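PDB 3BS4: uncharacterized protein PH0321 from Pyrococcus horikoshii, which is of unknown function but probably has a KaiC-like, RecA-type ATPase fold, and binds an unidentified peptide. Local coordinates for residues 57-62 against 144-149; 220-225 against 239-244; 122-127 against 172-177; 162-167 against 199-204. All coordinates share one frame; numbering follows the deposited sequence. Where two conformers were deposited one is given.

Contact 1 of 4, residues 57-62 against 144-149; sequences ISYPLQ and FAISMS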
# COMPACT_ATOMS: atom_id res chain seq x y z
N ILE A 57 -2.17 -8.45 -2.95
CA ILE A 57 -2.83 -9.45 -2.12
C ILE A 57 -4.24 -9.76 -2.62
O ILE A 57 -4.66 -10.92 -2.63
CB ILE A 57 -2.92 -8.93 -0.65
CG1 ILE A 57 -1.50 -8.70 -0.06
CG2 ILE A 57 -3.76 -9.85 0.24
CD1 ILE A 57 -1.43 -7.57 0.98
N SER A 58 -4.96 -8.71 -3.02
CA SER A 58 -6.41 -8.80 -3.18
C SER A 58 -6.91 -9.01 -4.60
O SER A 58 -8.07 -9.45 -4.76
CB SER A 58 -7.09 -7.56 -2.60
OG SER A 58 -6.98 -7.53 -1.20
N TYR A 59 -6.09 -8.67 -5.60
CA TYR A 59 -6.54 -8.64 -7.00
C TYR A 59 -5.62 -9.45 -7.89
O TYR A 59 -4.40 -9.48 -7.67
CB TYR A 59 -6.65 -7.19 -7.53
CG TYR A 59 -7.56 -6.37 -6.66
CD1 TYR A 59 -8.94 -6.59 -6.69
CD2 TYR A 59 -7.05 -5.47 -5.72
CE1 TYR A 59 -9.80 -5.90 -5.86
CE2 TYR A 59 -7.90 -4.78 -4.87
CZ TYR A 59 -9.27 -5.00 -4.95
OH TYR A 59 -10.18 -4.35 -4.14
N PRO A 60 -6.20 -10.08 -8.92
CA PRO A 60 -5.38 -10.74 -9.93
C PRO A 60 -4.41 -9.74 -10.55
O PRO A 60 -4.76 -8.58 -10.75
CB PRO A 60 -6.39 -11.18 -10.99
CG PRO A 60 -7.74 -11.16 -10.32
CD PRO A 60 -7.65 -10.18 -9.19
N LEU A 61 -3.21 -10.21 -10.86
CA LEU A 61 -2.21 -9.37 -11.48
C LEU A 61 -2.72 -8.66 -12.75
O LEU A 61 -2.45 -7.49 -12.97
CB LEU A 61 -0.97 -10.20 -11.79
CG LEU A 61 0.22 -9.42 -12.32
CD1 LEU A 61 0.67 -8.34 -11.33
CD2 LEU A 61 1.35 -10.39 -12.67
N GLN A 62 -3.46 -9.38 -13.58
CA GLN A 62 -3.94 -8.79 -14.82
C GLN A 62 -4.88 -7.61 -14.55
O GLN A 62 -4.91 -6.65 -15.32
CB GLN A 62 -4.61 -9.85 -15.70
CG GLN A 62 -3.63 -10.93 -16.20
CD GLN A 62 -2.41 -10.39 -16.98
OE1 GLN A 62 -1.29 -10.89 -16.81
NE2 GLN A 62 -2.63 -9.40 -17.85
N PHE A 144 3.56 -0.70 -1.18
CA PHE A 144 2.09 -0.63 -1.19
C PHE A 144 1.54 -2.01 -0.95
O PHE A 144 1.96 -2.94 -1.65
CB PHE A 144 1.59 -0.11 -2.54
CG PHE A 144 1.96 1.33 -2.79
CD1 PHE A 144 1.05 2.34 -2.55
CD2 PHE A 144 3.24 1.67 -3.25
CE1 PHE A 144 1.38 3.68 -2.75
CE2 PHE A 144 3.59 3.02 -3.45
CZ PHE A 144 2.65 4.02 -3.21
N ALA A 145 0.64 -2.17 0.02
CA ALA A 145 -0.03 -3.47 0.24
C ALA A 145 -1.52 -3.34 -0.10
O ALA A 145 -2.26 -2.64 0.60
CB ALA A 145 0.14 -3.95 1.69
N ILE A 146 -1.91 -4.02 -1.19
CA ILE A 146 -3.24 -3.86 -1.76
C ILE A 146 -3.93 -5.23 -1.81
O ILE A 146 -3.70 -6.02 -2.73
CB ILE A 146 -3.20 -3.24 -3.18
CG1 ILE A 146 -2.31 -1.98 -3.21
CG2 ILE A 146 -4.61 -2.94 -3.66
CD1 ILE A 146 -1.97 -1.47 -4.60
N SER A 147 -4.75 -5.54 -0.81
CA SER A 147 -5.03 -4.75 0.37
C SER A 147 -5.04 -5.61 1.60
O SER A 147 -5.12 -6.85 1.50
CB SER A 147 -6.50 -4.28 0.28
OG SER A 147 -6.70 -3.50 -0.90
N MET A 148 -4.86 -5.03 2.78
CA MET A 148 -4.37 -5.76 3.92
C MET A 148 -5.69 -6.48 4.37
O MET A 148 -5.68 -7.55 5.00
CB MET A 148 -3.94 -4.81 5.04
CG MET A 148 -2.55 -4.20 4.81
SD MET A 148 -1.22 -5.44 4.80
CE MET A 148 -1.28 -5.91 6.57
N SER A 149 -6.84 -5.90 4.01
CA SER A 149 -8.15 -6.52 4.28
C SER A 149 -8.31 -7.86 3.55
O SER A 149 -9.12 -8.71 3.96
CB SER A 149 -9.30 -5.54 3.93
OG SER A 149 -9.09 -4.97 2.64
O HOH W 1 -3.87 -6.76 -5.47

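Contact 2 of 4, residues 220-225 against 239-244; sequences IKRELL and FEYEFK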
# COMPACT_ATOMS: atom_id res chain seq x y z
N ILE A 220 -23.58 12.13 -4.43
CA ILE A 220 -22.65 11.58 -3.45
C ILE A 220 -21.64 12.65 -3.04
O ILE A 220 -21.17 13.42 -3.89
CB ILE A 220 -21.93 10.32 -4.05
CG1 ILE A 220 -20.96 9.69 -3.05
CG2 ILE A 220 -21.19 10.67 -5.36
CD1 ILE A 220 -20.42 8.33 -3.53
N LYS A 221 -21.36 12.72 -1.74
CA LYS A 221 -20.28 13.54 -1.19
C LYS A 221 -19.22 12.57 -0.68
O LYS A 221 -19.54 11.64 0.07
CB LYS A 221 -20.80 14.41 -0.04
CG LYS A 221 -19.74 15.31 0.57
CD LYS A 221 -20.30 16.08 1.75
CE LYS A 221 -19.25 17.02 2.33
NZ LYS A 221 -19.87 17.95 3.34
N ARG A 222 -17.98 12.77 -1.12
CA ARG A 222 -16.88 11.91 -0.69
C ARG A 222 -15.99 12.70 0.26
O ARG A 222 -15.65 13.84 -0.02
CB ARG A 222 -16.11 11.38 -1.90
CG ARG A 222 -16.90 10.41 -2.77
CD ARG A 222 -16.09 9.97 -3.98
NE ARG A 222 -16.77 8.89 -4.68
CZ ARG A 222 -17.50 9.04 -5.78
NH1 ARG A 222 -17.63 10.24 -6.35
NH2 ARG A 222 -18.07 7.98 -6.33
N GLU A 223 -15.63 12.07 1.38
CA GLU A 223 -14.83 12.72 2.41
C GLU A 223 -13.59 11.93 2.80
O GLU A 223 -13.64 10.70 2.89
CB GLU A 223 -15.66 12.92 3.67
CG GLU A 223 -16.75 13.94 3.48
CD GLU A 223 -17.49 14.21 4.76
OE1 GLU A 223 -18.28 13.33 5.19
OE2 GLU A 223 -17.27 15.30 5.33
N LEU A 224 -12.51 12.65 3.05
CA LEU A 224 -11.29 12.04 3.60
C LEU A 224 -11.04 12.62 4.98
O LEU A 224 -10.97 13.84 5.13
CB LEU A 224 -10.10 12.29 2.68
CG LEU A 224 -8.76 11.63 3.04
CD1 LEU A 224 -7.94 11.42 1.78
CD2 LEU A 224 -7.99 12.46 4.07
N LEU A 225 -10.94 11.74 5.97
CA LEU A 225 -10.75 12.16 7.36
C LEU A 225 -9.34 11.82 7.82
O LEU A 225 -8.90 10.69 7.65
CB LEU A 225 -11.75 11.44 8.26
CG LEU A 225 -13.21 11.89 8.34
CD1 LEU A 225 -13.90 11.92 6.99
CD2 LEU A 225 -13.96 10.96 9.29
N PHE A 239 -11.53 16.58 4.56
CA PHE A 239 -11.58 17.11 3.21
C PHE A 239 -12.77 16.53 2.47
O PHE A 239 -13.10 15.35 2.65
CB PHE A 239 -10.35 16.69 2.42
CG PHE A 239 -9.06 17.15 3.01
CD1 PHE A 239 -8.47 18.34 2.58
CD2 PHE A 239 -8.40 16.38 3.97
CE1 PHE A 239 -7.25 18.75 3.12
CE2 PHE A 239 -7.19 16.78 4.52
CZ PHE A 239 -6.62 17.98 4.10
N GLU A 240 -13.40 17.35 1.64
CA GLU A 240 -14.30 16.81 0.61
C GLU A 240 -13.44 16.59 -0.62
O GLU A 240 -12.53 17.37 -0.88
CB GLU A 240 -15.45 17.77 0.26
CG GLU A 240 -16.42 17.11 -0.76
CD GLU A 240 -17.66 17.92 -1.11
OE1 GLU A 240 -17.92 18.96 -0.46
OE2 GLU A 240 -18.39 17.49 -2.04
N TYR A 241 -13.73 15.54 -1.39
CA TYR A 241 -13.00 15.38 -2.65
C TYR A 241 -13.87 14.91 -3.81
O TYR A 241 -14.98 14.39 -3.61
CB TYR A 241 -11.76 14.46 -2.49
CG TYR A 241 -12.07 13.03 -2.10
CD1 TYR A 241 -12.24 12.05 -3.07
CD2 TYR A 241 -12.14 12.66 -0.76
CE1 TYR A 241 -12.53 10.72 -2.72
CE2 TYR A 241 -12.39 11.34 -0.39
CZ TYR A 241 -12.59 10.39 -1.38
OH TYR A 241 -12.84 9.08 -1.01
N GLU A 242 -13.38 15.15 -5.01
CA GLU A 242 -13.93 14.57 -6.23
C GLU A 242 -12.77 14.24 -7.15
O GLU A 242 -11.62 14.44 -6.78
CB GLU A 242 -14.91 15.52 -6.91
CG GLU A 242 -14.34 16.86 -7.23
CD GLU A 242 -15.43 17.88 -7.57
OE1 GLU A 242 -16.64 17.53 -7.60
OE2 GLU A 242 -15.06 19.03 -7.80
N PHE A 243 -13.08 13.73 -8.33
CA PHE A 243 -12.02 13.34 -9.26
C PHE A 243 -12.15 14.12 -10.55
O PHE A 243 -13.24 14.28 -11.08
CB PHE A 243 -12.11 11.85 -9.56
CG PHE A 243 -11.89 10.99 -8.34
CD1 PHE A 243 -10.60 10.56 -8.00
CD2 PHE A 243 -12.95 10.63 -7.51
CE1 PHE A 243 -10.38 9.76 -6.86
CE2 PHE A 243 -12.73 9.84 -6.37
CZ PHE A 243 -11.45 9.41 -6.05
N LYS A 244 -11.02 14.63 -11.03
CA LYS A 244 -10.96 15.17 -12.38
C LYS A 244 -10.17 14.16 -13.20
O LYS A 244 -8.95 14.10 -13.12
CB LYS A 244 -10.26 16.52 -12.36
CG LYS A 244 -10.22 17.21 -13.72
CD LYS A 244 -9.43 18.50 -13.65
CE LYS A 244 -9.42 19.17 -15.03
NZ LYS A 244 -9.26 20.65 -14.89
O HOH W 2 -17.59 14.99 -2.98
O HOH W 3 -16.77 12.95 -5.40

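Contact 3 of 4, residues 122-127 against 172-177; sequences AVEDHK and YGHPAY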
# COMPACT_ATOMS: atom_id res chain seq x y z
N ALA A 122 11.54 -12.66 -0.01
CA ALA A 122 11.24 -12.01 -1.31
C ALA A 122 11.72 -10.58 -1.30
O ALA A 122 12.35 -10.11 -2.26
CB ALA A 122 9.73 -12.04 -1.61
N VAL A 123 11.42 -9.87 -0.21
CA VAL A 123 11.84 -8.49 -0.09
C VAL A 123 13.36 -8.39 -0.14
O VAL A 123 13.90 -7.54 -0.86
CB VAL A 123 11.26 -7.85 1.18
CG1 VAL A 123 11.89 -6.47 1.39
CG2 VAL A 123 9.73 -7.73 1.03
N GLU A 124 14.06 -9.24 0.61
CA GLU A 124 15.52 -9.22 0.60
C GLU A 124 16.03 -9.42 -0.83
O GLU A 124 16.96 -8.73 -1.27
CB GLU A 124 16.09 -10.30 1.52
CG GLU A 124 17.61 -10.25 1.64
CD GLU A 124 18.18 -11.21 2.68
OE1 GLU A 124 17.44 -12.09 3.16
OE2 GLU A 124 19.39 -11.09 2.99
N ASP A 125 15.41 -10.35 -1.55
CA ASP A 125 15.84 -10.65 -2.91
C ASP A 125 15.66 -9.44 -3.85
O ASP A 125 16.59 -9.11 -4.62
CB ASP A 125 15.21 -11.94 -3.42
CG ASP A 125 15.90 -13.20 -2.82
OD1 ASP A 125 16.93 -13.06 -2.11
OD2 ASP A 125 15.41 -14.32 -3.05
N HIS A 126 14.52 -8.74 -3.74
CA HIS A 126 14.30 -7.50 -4.52
C HIS A 126 15.33 -6.47 -4.18
O HIS A 126 15.82 -5.74 -5.06
CB HIS A 126 12.99 -6.77 -4.16
CG HIS A 126 11.75 -7.59 -4.24
ND1 HIS A 126 11.64 -8.73 -5.00
CD2 HIS A 126 10.54 -7.39 -3.66
CE1 HIS A 126 10.41 -9.20 -4.88
NE2 HIS A 126 9.73 -8.41 -4.07
N LYS A 127 15.59 -6.31 -2.89
CA LYS A 127 16.46 -5.23 -2.44
C LYS A 127 17.90 -5.54 -2.83
O LYS A 127 18.68 -4.62 -3.06
CB LYS A 127 16.36 -5.04 -0.93
CG LYS A 127 15.04 -4.42 -0.50
CD LYS A 127 15.14 -3.89 0.92
CE LYS A 127 13.79 -3.34 1.41
NZ LYS A 127 13.93 -2.89 2.83
N TYR A 172 11.63 -6.73 12.68
CA TYR A 172 12.53 -6.18 13.69
C TYR A 172 13.98 -6.63 13.49
O TYR A 172 14.91 -5.86 13.75
CB TYR A 172 12.06 -6.58 15.09
CG TYR A 172 12.96 -6.05 16.19
CD1 TYR A 172 12.87 -4.73 16.60
CD2 TYR A 172 13.91 -6.87 16.80
CE1 TYR A 172 13.70 -4.24 17.59
CE2 TYR A 172 14.75 -6.38 17.80
CZ TYR A 172 14.63 -5.06 18.19
OH TYR A 172 15.45 -4.54 19.18
N GLY A 173 14.18 -7.87 13.05
CA GLY A 173 15.53 -8.44 12.97
C GLY A 173 16.05 -8.93 11.63
O GLY A 173 17.25 -9.18 11.48
N HIS A 174 15.17 -9.06 10.64
CA HIS A 174 15.55 -9.65 9.36
C HIS A 174 16.46 -8.74 8.52
O HIS A 174 16.26 -7.52 8.50
CB HIS A 174 14.30 -10.03 8.56
CG HIS A 174 14.56 -11.04 7.50
ND1 HIS A 174 15.08 -10.69 6.26
CD2 HIS A 174 14.40 -12.38 7.48
CE1 HIS A 174 15.22 -11.78 5.53
NE2 HIS A 174 14.82 -12.82 6.24
N PRO A 175 17.46 -9.33 7.83
CA PRO A 175 18.35 -8.56 6.95
C PRO A 175 17.65 -7.70 5.92
O PRO A 175 18.16 -6.64 5.57
CB PRO A 175 19.18 -9.64 6.24
CG PRO A 175 19.13 -10.82 7.11
CD PRO A 175 17.83 -10.76 7.87
N ALA A 176 16.48 -8.14 5.44
CA ALA A 176 15.72 -7.35 4.46
C ALA A 176 15.44 -5.93 4.95
O ALA A 176 15.28 -5.02 4.15
CB ALA A 176 14.40 -8.07 4.10
N TYR A 177 15.36 -5.76 6.26
CA TYR A 177 15.02 -4.47 6.86
C TYR A 177 16.17 -3.82 7.61
O TYR A 177 16.12 -2.62 7.88
CB TYR A 177 13.82 -4.62 7.78
CG TYR A 177 12.69 -5.23 7.03
CD1 TYR A 177 11.93 -4.45 6.16
CD2 TYR A 177 12.44 -6.60 7.09
CE1 TYR A 177 10.93 -4.98 5.42
CE2 TYR A 177 11.41 -7.16 6.32
CZ TYR A 177 10.67 -6.31 5.49
OH TYR A 177 9.65 -6.78 4.72

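Contact 4 of 4, residues 162-167 against 199-204; sequences RYLETS and LSVYRR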
# COMPACT_ATOMS: atom_id res chain seq x y z
N ARG A 162 -2.49 -12.55 14.82
CA ARG A 162 -1.18 -13.17 15.11
C ARG A 162 -0.21 -12.90 13.97
O ARG A 162 0.96 -12.60 14.21
CB ARG A 162 -1.31 -14.69 15.28
CG ARG A 162 -2.09 -15.09 16.50
CD ARG A 162 -1.78 -16.54 16.90
NE ARG A 162 -1.71 -17.46 15.76
CZ ARG A 162 -2.72 -18.21 15.34
NH1 ARG A 162 -3.90 -18.15 15.94
NH2 ARG A 162 -2.55 -19.02 14.29
N TYR A 163 -0.69 -13.01 12.74
CA TYR A 163 0.13 -12.73 11.56
C TYR A 163 0.73 -11.32 11.58
O TYR A 163 1.92 -11.12 11.27
CB TYR A 163 -0.71 -12.95 10.29
CG TYR A 163 -0.11 -12.32 9.08
CD1 TYR A 163 0.99 -12.91 8.45
CD2 TYR A 163 -0.61 -11.12 8.58
CE1 TYR A 163 1.57 -12.33 7.33
CE2 TYR A 163 -0.04 -10.52 7.45
CZ TYR A 163 1.06 -11.14 6.84
OH TYR A 163 1.67 -10.59 5.73
N LEU A 164 -0.10 -10.34 11.94
CA LEU A 164 0.36 -8.95 12.01
C LEU A 164 1.49 -8.81 13.02
O LEU A 164 2.44 -8.07 12.78
CB LEU A 164 -0.77 -7.97 12.37
CG LEU A 164 -1.85 -7.80 11.29
CD1 LEU A 164 -3.09 -7.08 11.87
CD2 LEU A 164 -1.28 -7.05 10.08
N GLU A 165 1.37 -9.53 14.14
CA GLU A 165 2.41 -9.43 15.16
C GLU A 165 3.68 -10.18 14.75
O GLU A 165 4.77 -9.65 14.87
CB GLU A 165 1.90 -9.86 16.54
CG GLU A 165 2.93 -9.63 17.67
CD GLU A 165 3.39 -8.18 17.85
OE1 GLU A 165 2.70 -7.23 17.39
OE2 GLU A 165 4.46 -7.98 18.47
N THR A 166 3.52 -11.38 14.22
CA THR A 166 4.70 -12.15 13.75
C THR A 166 5.44 -11.40 12.64
O THR A 166 6.66 -11.44 12.58
CB THR A 166 4.27 -13.53 13.26
OG1 THR A 166 3.58 -14.22 14.32
CG2 THR A 166 5.48 -14.36 12.84
N SER A 167 4.69 -10.74 11.76
CA SER A 167 5.28 -9.89 10.72
C SER A 167 6.15 -8.82 11.34
O SER A 167 7.27 -8.60 10.91
CB SER A 167 4.19 -9.22 9.89
OG SER A 167 3.43 -10.19 9.24
N LEU A 199 -8.57 -2.51 14.36
CA LEU A 199 -7.96 -1.86 15.51
C LEU A 199 -6.43 -2.03 15.51
O LEU A 199 -5.69 -1.09 15.78
CB LEU A 199 -8.52 -2.46 16.79
CG LEU A 199 -8.69 -1.64 18.05
CD1 LEU A 199 -9.41 -0.30 17.78
CD2 LEU A 199 -9.45 -2.48 19.09
N SER A 200 -5.97 -3.23 15.19
CA SER A 200 -4.54 -3.52 15.17
C SER A 200 -3.83 -2.75 14.07
O SER A 200 -2.75 -2.19 14.29
CB SER A 200 -4.30 -5.03 15.03
OG SER A 200 -2.92 -5.35 15.05
N VAL A 201 -4.43 -2.69 12.88
CA VAL A 201 -3.75 -1.97 11.80
C VAL A 201 -3.77 -0.46 12.02
O VAL A 201 -2.81 0.22 11.66
CB VAL A 201 -4.26 -2.35 10.36
CG1 VAL A 201 -4.03 -3.84 10.09
CG2 VAL A 201 -5.69 -1.96 10.18
N TYR A 202 -4.85 0.06 12.62
CA TYR A 202 -4.84 1.48 13.00
C TYR A 202 -3.70 1.77 13.97
O TYR A 202 -2.98 2.78 13.85
CB TYR A 202 -6.15 1.87 13.69
CG TYR A 202 -7.24 2.42 12.80
CD1 TYR A 202 -7.63 1.77 11.62
CD2 TYR A 202 -7.92 3.58 13.16
CE1 TYR A 202 -8.66 2.28 10.82
CE2 TYR A 202 -8.94 4.10 12.36
CZ TYR A 202 -9.31 3.46 11.20
OH TYR A 202 -10.33 4.00 10.46
N ARG A 203 -3.53 0.89 14.96
CA ARG A 203 -2.51 1.12 15.99
C ARG A 203 -1.11 1.09 15.38
O ARG A 203 -0.23 1.89 15.76
CB ARG A 203 -2.69 0.10 17.14
CG ARG A 203 -1.55 0.08 18.17
CD ARG A 203 -1.41 1.42 18.90
NE ARG A 203 -2.61 1.70 19.67
CZ ARG A 203 -2.74 2.72 20.51
NH1 ARG A 203 -1.74 3.58 20.72
NH2 ARG A 203 -3.89 2.88 21.17
N ARG A 204 -0.90 0.19 14.43
CA ARG A 204 0.42 -0.02 13.85
C ARG A 204 0.83 1.11 12.91
O ARG A 204 2.02 1.43 12.77
CB ARG A 204 0.47 -1.37 13.13
CG ARG A 204 0.42 -2.53 14.09
CD ARG A 204 0.25 -3.84 13.36
NE ARG A 204 -0.04 -4.93 14.28
CZ ARG A 204 0.87 -5.51 15.07
NH1 ARG A 204 2.14 -5.12 15.06
NH2 ARG A 204 0.51 -6.50 15.88

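Contact 1 of 4, residues 57-62 against 144-149
Ile-57 and Ser-58 turn their side chains onto the end of strand 141-146, straddling the backbone where it leaves the strand at Ile-146 and Ser-147. Ile-57 wraps its branches round the carbonyl of Ser-147, CG2 3.5 Å from Ser-147 O, while its far methyl CD1 reaches the methyl of Ala-145 at 4.0 Å. CG1, anti to the carbonyl carbon (chi1 -62°), carries CD1 back toward the strand. Ser-58 presents its hydroxyl instead: OG accepts from Ser-147 N at 3.0 Å. Tyr-59 stands at about a right angle to Ile-146 and offers a ring edge, with Ile-146 CG2 lying in the ring plane 4.0 Å from Tyr-59 CE2. Between these side chains, Ile-146 O is gripped from several directions. Ile-57 N comes from above the carbonyl plane (2.9 Å to Ile-146 O), Ser-58 N lies in that plane on a lone pair (3.0 Å to Ile-146 O), and a water donates to the same oxygen while accepting from Tyr-59 N. The phenol OH and Ser-147 OG both bond to Glu-190 on strand 184-190, and Ile-57 and Met-148 pack on the bound peptide. A cis peptide joins Ile-146 to Ser-147, probably equivalent to one in RecA. The network satisfies both sides of this unusual peptide, Ile-146 O and Ser-147 N, inside a buried region and fixes the turn beyond the strand.

Contact 2 of 4, residues 220-225 against 239-244
Arg-222 reaches across the hairpin over Tyr-241 and on toward Phe-243. Its CB sits over one face of the Tyr-241 ring, 3.8 Å from the centroid and only 16° off the normal, a CH-pi contact. The ring can come under it because Tyr-241 CG lies between the backbone N and the carbonyl carbon (chi1 64°), swinging the phenol back across the neighbouring strand. The chain then runs extended: CD passes Tyr-241 CE1 and meets the edge of the Phe-243 ring at CE2, 4.1 Å away. Beyond it, NE bonds to Ser-31 O, Ile-220 CD1 lies over one face of the guanidinium, off centre, and NH1 donates a hydrogen bond to a water 3.0 Å off that itself donates to Tyr-241 O. A second water links Arg-222 N, Tyr-241 O and Glu-240 OE2. Direct backbone bonds hold the rest: Tyr-241 N to Arg-222 O (2.9 Å), and, in the hydrogen-bonded pair Leu-224 and Phe-239, Leu-224 N to Phe-239 O (2.8 Å) and Phe-239 N to Leu-224 O (2.9 Å). On the other face, Lys-221 crosses the Glu-240 side chain, but its amine pairs with Glu-253 and Glu-240 with Arg-251. This hairpin therefore has two chemistries: a face of Tyr-241, Phe-239 and Leu-224, with the arginine's CB over the tyrosine, and a charged face with Glu-223 and Glu-240. Water bridges the strands where they begin to splay apart.

Contact 3 of 4, residues 122-127 against 172-177
Glu-124 and Ala-176 bring helix 115-132 against the short helix 175-178, their CA atoms just 4.3 Å apart. The methyl of Ala-176 nests against the backbone of the longer helix, 3.7 Å from Glu-124 N and 3.8 Å from Glu-124 CB, and also touches Val-123 CG1. So close an approach is possible because the side chain at the crossing is a single methyl. Glu-124 is extended, with CG pointing opposite its own backbone N (chi1 -175°), and runs past the start of the short helix. There OE1 meets the edge of the His-174 ring at CE1, 3.3 Å away, the carboxylate standing almost perpendicular to the ring (87°), while OE2 lies 3.6 Å from Pro-175 CB. His-174 is the N-cap: its ND1 accepts from Ala-176 N at 3.0 Å, nearly straight, which fixes the ring's rotation. Lys-127, one turn further on, extends over the same junction and donates from NZ to Ala-176 O at 2.8 Å; that ammonium also serves Pro-181 O and the backbone of the bound peptide. Tyr-177 sets its OH 3.8 Å from Val-123 CG2 and bonds to the peptide backbone as well. The short helix, following helix 157-173 and leading to strand 184-190, is thus held to helix 115-132, whose His-126 packs on Trp-104 and strand 84-87 near the sheet's edge.

Contact 4 of 4, residues 162-167 against 199-204
Glu-165 OE1 is held by both terminal nitrogens of Arg-204, the polar tie between helices 157-173 and 195-204. The bond from Arg-204 NH2 to Glu-165 OE1 is short (2.8 Å), lies in the guanidinium plane and uses the oxygen's anti lone pair; the one from Arg-204 NH1 to the same OE1 is weak, at 3.2 Å. Since a single oxygen takes both, the salt bridge is forked rather than paired oxygen for nitrogen, and the carboxylate and guanidinium planes stand 41° apart. Glu-165 bends at chi2 (59°) to bring its carboxylate round to the arginine, which arrives with its chain extended. Arg-204 is steadied from its own helix as well: NE donates to Ser-200 OG at 3.0 Å, one turn back, so three nitrogens are engaged. Leu-164 packs beside the arginine, with CB 3.7 Å from Arg-204 NE, its carbonyl O over one face of the guanidinium, and CD1 reaching Ser-200 OG at 3.6 Å and Val-201 CG1 at 3.8 Å. Leu-164 also touches Met-148, and Val-201 packs on Leu-24 of strand 22-27, so apolar packing toward the strands gives way to an ion pair toward the surface. The axes of segments 162-167 and 199-204 come within 10.9 Å, at 25°: nearly parallel crossover helices of successive beta-alpha-beta units, consistent with a RecA-like alpha/beta fold, as in KaiC.

How the contacts relate
Contact 1 is the core piece, buried near the chain centre, and relies on backbone groups and hydroxyls gathered at a strand end. The other three are only partly buried. Contacts 1 and 2 belong to the same sheet and each holds water, yet contact 1 lies at the ends of central parallel strands, whereas contact 2 is an antiparallel ladder with a charged face, its centre about 20 Å from that of the chain. Contact 4 uses the middle of helix 157-173, and contact 3 the cap and short helix that follow its end; one is a wider pair bridged by charge, the other a tight methyl-to-backbone junction. Met-148 and Leu-164 join contacts 1 and 4, and the bound peptide meets residues of contacts 1, 3 and 4.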